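Side-chain contacts in integron cassette protein VCH_CASS2 (Vibrio cholerae, PDB 3GK6), which probably binds cationic drug-like compounds as an integron-associated effector-binding module, although its biological role remains undetermined: residues Glu57-Asn62 / Val90-Asp95; Phe154-Tyr157 / Val163-Ser166. All coordinates share one frame; numbering follows the deposited sequence.

Contact 1 (Glu57-Asn62 / Val90-Asp95); sequences EKFYLN and VIACSD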
# COMPACT_ATOMS: atom_id res chain seq x y z
N GLU A 57 -5.98 9.76 7.41
CA GLU A 57 -7.01 10.60 8.01
C GLU A 57 -7.63 11.53 6.95
O GLU A 57 -8.85 11.72 6.92
CB GLU A 57 -6.45 11.40 9.18
CG GLU A 57 -7.43 11.57 10.32
CD GLU A 57 -7.89 10.23 10.88
OE1 GLU A 57 -7.01 9.37 11.14
OE2 GLU A 57 -9.11 10.03 11.06
N LYS A 58 -6.80 12.09 6.09
CA LYS A 58 -7.29 12.89 4.97
C LYS A 58 -8.18 12.07 4.03
O LYS A 58 -9.20 12.56 3.55
CB LYS A 58 -6.15 13.50 4.18
CG LYS A 58 -6.62 14.59 3.23
CD LYS A 58 -5.78 14.67 1.99
CE LYS A 58 -4.63 15.63 2.13
NZ LYS A 58 -4.55 16.49 0.90
N PHE A 59 -7.77 10.84 3.76
CA PHE A 59 -8.56 9.93 2.92
C PHE A 59 -9.91 9.64 3.58
O PHE A 59 -10.96 9.73 2.93
CB PHE A 59 -7.78 8.63 2.66
CG PHE A 59 -8.50 7.66 1.75
CD1 PHE A 59 -8.24 7.64 0.39
CD2 PHE A 59 -9.42 6.76 2.26
CE1 PHE A 59 -8.90 6.75 -0.45
CE2 PHE A 59 -10.08 5.88 1.43
CZ PHE A 59 -9.82 5.87 0.08
N TYR A 60 -9.90 9.31 4.87
CA TYR A 60 -11.15 9.08 5.58
C TYR A 60 -12.06 10.31 5.49
O TYR A 60 -13.26 10.20 5.25
CB TYR A 60 -10.90 8.75 7.06
CG TYR A 60 -9.98 7.57 7.29
CD1 TYR A 60 -9.95 6.50 6.40
CD2 TYR A 60 -9.16 7.52 8.41
CE1 TYR A 60 -9.11 5.41 6.61
CE2 TYR A 60 -8.33 6.44 8.64
CZ TYR A 60 -8.30 5.39 7.74
OH TYR A 60 -7.47 4.33 7.97
N LEU A 61 -11.45 11.48 5.66
CA LEU A 61 -12.19 12.74 5.67
C LEU A 61 -12.76 13.10 4.30
O LEU A 61 -13.96 13.37 4.17
CB LEU A 61 -11.28 13.87 6.16
CG LEU A 61 -11.90 15.27 6.05
CD1 LEU A 61 -13.17 15.31 6.87
CD2 LEU A 61 -10.93 16.37 6.48
N ASN A 62 -11.91 13.09 3.28
CA ASN A 62 -12.26 13.63 1.98
C ASN A 62 -12.73 12.61 0.94
O ASN A 62 -13.52 12.95 0.05
CB ASN A 62 -11.08 14.43 1.42
CG ASN A 62 -10.76 15.67 2.24
OD1 ASN A 62 -11.56 16.60 2.30
ND2 ASN A 62 -9.60 15.67 2.87
N VAL A 90 3.67 7.61 -1.12
CA VAL A 90 2.62 6.75 -0.59
C VAL A 90 1.29 7.33 -1.05
O VAL A 90 1.07 8.54 -0.97
CB VAL A 90 2.67 6.69 0.94
CG1 VAL A 90 1.62 5.70 1.48
CG2 VAL A 90 4.07 6.32 1.41
N ILE A 91 0.42 6.47 -1.56
CA ILE A 91 -0.86 6.93 -2.08
C ILE A 91 -2.02 6.15 -1.48
O ILE A 91 -2.13 4.93 -1.67
CB ILE A 91 -0.94 6.84 -3.63
CG1 ILE A 91 0.36 7.35 -4.27
CG2 ILE A 91 -2.16 7.58 -4.14
CD1 ILE A 91 0.35 7.39 -5.80
N ALA A 92 -2.87 6.86 -0.74
CA ALA A 92 -4.10 6.29 -0.19
C ALA A 92 -5.17 6.49 -1.25
O ALA A 92 -5.52 7.62 -1.60
CB ALA A 92 -4.47 6.99 1.12
N CYS A 93 -5.67 5.39 -1.79
CA CYS A 93 -6.42 5.50 -3.03
C CYS A 93 -7.44 4.39 -3.21
O CYS A 93 -7.49 3.45 -2.43
CB CYS A 93 -5.45 5.53 -4.21
SG CYS A 93 -4.36 4.06 -4.29
N SER A 94 -8.24 4.52 -4.26
CA SER A 94 -9.26 3.52 -4.55
C SER A 94 -9.53 3.48 -6.05
O SER A 94 -9.30 4.46 -6.78
CB SER A 94 -10.56 3.84 -3.79
OG SER A 94 -11.59 2.91 -4.10
N ASP A 95 -10.00 2.35 -6.52
CA ASP A 95 -10.19 2.17 -7.94
C ASP A 95 -11.38 2.97 -8.50
O ASP A 95 -11.38 3.33 -9.67
CB ASP A 95 -10.27 0.68 -8.31
CG ASP A 95 -11.36 -0.07 -7.56
OD1 ASP A 95 -12.00 0.50 -6.64
OD2 ASP A 95 -11.58 -1.25 -7.90
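The F59 side chain lies along the A92-C93-S94 backbone, its CB and ring atom CD1 against the methyl of A92. F59 CD1 is 3.9 Å from A92 CB, and F59 CB is 4.0 Å from the same methyl. Further out, F59 CD1 passes 3.4 Å from A92 O, while F59 CE1 comes 3.8 Å from C93 N; both peptide atoms approach the ring obliquely. At the far end S94 CB sits at the ring edge, near its plane, 4.4 Å from F59 CZ. With CB already directed at the strand, CG anti to the backbone N (chi1 -177°) extends the ring along it. The axes of helix 57-62 and strand 90-94 run in roughly the same direction, 25° apart and 8.9 Å from each other at closest approach. This is a helix laid against the barrel sheet at strand 88-94, with A92 and S94 directed toward it and C93 away. L67 packs against both F59 and S94, and W56 meets the F59 ring edge-to-face. No hydrogen bond joins helix to strand here. The contact therefore rests on an aromatic ring fitted against a methyl and a backbone, while the strand's backbone pairs with the adjoining strands and S94 OG hydrogen-bonds with K72 O.

Contact 2 (Phe154-Tyr157 / Val163-Ser166); sequences FEYY and VEIS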
# COMPACT_ATOMS: atom_id res chain seq x y z
N PHE A 154 2.03 -2.46 -3.25
CA PHE A 154 0.76 -2.00 -2.69
C PHE A 154 0.19 -2.84 -1.57
O PHE A 154 0.28 -4.07 -1.58
CB PHE A 154 -0.30 -1.76 -3.79
CG PHE A 154 -0.66 -3.01 -4.58
CD1 PHE A 154 -1.70 -3.83 -4.18
CD2 PHE A 154 0.02 -3.32 -5.75
CE1 PHE A 154 -2.05 -4.96 -4.92
CE2 PHE A 154 -0.31 -4.44 -6.49
CZ PHE A 154 -1.35 -5.27 -6.07
N GLU A 155 -0.41 -2.13 -0.61
CA GLU A 155 -1.29 -2.73 0.36
C GLU A 155 -2.66 -2.78 -0.30
O GLU A 155 -3.07 -1.81 -0.92
CB GLU A 155 -1.39 -1.83 1.60
CG GLU A 155 -0.09 -1.67 2.34
CD GLU A 155 -0.02 -0.37 3.13
OE1 GLU A 155 -0.93 0.47 3.02
OE2 GLU A 155 0.97 -0.22 3.85
N TYR A 156 -3.37 -3.89 -0.16
CA TYR A 156 -4.75 -3.98 -0.63
C TYR A 156 -5.59 -4.33 0.57
O TYR A 156 -5.39 -5.38 1.20
CB TYR A 156 -4.91 -5.03 -1.75
CG TYR A 156 -6.35 -5.45 -2.00
CD1 TYR A 156 -7.38 -4.52 -2.05
CD2 TYR A 156 -6.68 -6.80 -2.22
CE1 TYR A 156 -8.70 -4.90 -2.29
CE2 TYR A 156 -7.99 -7.19 -2.44
CZ TYR A 156 -9.00 -6.23 -2.48
OH TYR A 156 -10.31 -6.61 -2.70
N TYR A 157 -6.52 -3.44 0.92
CA TYR A 157 -7.31 -3.60 2.13
C TYR A 157 -8.53 -4.44 1.79
O TYR A 157 -9.64 -3.93 1.61
CB TYR A 157 -7.63 -2.24 2.78
CG TYR A 157 -6.37 -1.60 3.31
CD1 TYR A 157 -5.89 -1.90 4.59
CD2 TYR A 157 -5.60 -0.76 2.51
CE1 TYR A 157 -4.73 -1.37 5.06
CE2 TYR A 157 -4.41 -0.21 2.99
CZ TYR A 157 -3.98 -0.53 4.27
OH TYR A 157 -2.81 -0.02 4.79
N VAL A 163 -5.54 -7.81 5.09
CA VAL A 163 -4.77 -6.97 4.19
C VAL A 163 -3.79 -7.85 3.43
O VAL A 163 -3.24 -8.82 3.98
CB VAL A 163 -4.01 -5.86 4.96
CG1 VAL A 163 -3.03 -6.49 5.95
CG2 VAL A 163 -3.27 -4.91 3.99
N GLU A 164 -3.59 -7.53 2.15
CA GLU A 164 -2.52 -8.13 1.38
C GLU A 164 -1.52 -7.05 1.05
O GLU A 164 -1.88 -5.89 0.86
CB GLU A 164 -3.05 -8.72 0.06
CG GLU A 164 -4.10 -9.79 0.29
CD GLU A 164 -4.69 -10.34 -1.00
OE1 GLU A 164 -4.35 -9.85 -2.11
OE2 GLU A 164 -5.51 -11.28 -0.89
N ILE A 165 -0.26 -7.44 1.01
CA ILE A 165 0.79 -6.58 0.51
C ILE A 165 1.44 -7.30 -0.66
O ILE A 165 1.92 -8.43 -0.53
CB ILE A 165 1.86 -6.30 1.57
CG1 ILE A 165 1.23 -5.54 2.75
CG2 ILE A 165 3.02 -5.50 0.94
CD1 ILE A 165 2.17 -5.34 3.94
N SER A 166 1.43 -6.63 -1.81
CA SER A 166 1.97 -7.18 -3.05
C SER A 166 3.23 -6.40 -3.39
O SER A 166 3.19 -5.19 -3.58
CB SER A 166 0.94 -7.05 -4.19
OG SER A 166 -0.19 -7.90 -3.99
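E155 OE2 is gripped by two groups from elsewhere in the fold, Y77 OH and W132 NE1, while E155 CG packs across the strand pair 4.1 Å from I165 CG1. The two strands, 152-156 and 162-168, form an antiparallel beta hairpin within the closed barrel. Y157 OH donates to the other carboxylate oxygen, E155 OE1, over 2.6 Å, coming from above the carboxylate plane, 70° out of it. Three groups on its two oxygens thus restrain the carboxylate and could favour its ionised form. The backbone supplies two hydrogen-bonded pairs, F154 with S166 and Y156 with E164, on either side of the non-hydrogen-bonded pair E155 with I165. Y156 N to E164 O is the shortest of these bonds at 2.7 Å. On the E155 face, V163 CG2 rests over one face of the Y157 ring, 4.3 Å from its centroid, in a CH-pi contact. Y156 and E164 stand side by side on the other face, with ring and carboxylate planes 85° apart and E164 OE1 at the ring edge. There too, F154 has CG lodged between its backbone N and carbonyl carbon (chi1 61°), a setting that swings the ring over its cross-strand neighbour. S166 OG hydrogen-bonds with T117 OG1, and S166 CB sits over the face of the F154 ring, 3.7 Å from its centroid.

How the contacts relate
Contacts 1 and 2 show how one barrel combines two kinds of joint: a helix laid on a strand, and two strands zipped by backbone bonds. Their centres are 14 Å apart and their nearest atoms about 6 Å, without touching. Strand 73-78 lies between strands 88-94 and 152-156; its Y77 touches V90, and Y77 OH hydrogen-bonds with E155 OE2. W56 is a second bridge, meeting both F59 and Y157 edge-to-face. The side chains of F59 and E155 each lie about 4 Å from bound polyether, probably from the crystallisation liquor, consistent with a pocket where aromatic rings and an acid could receive a cationic ligand.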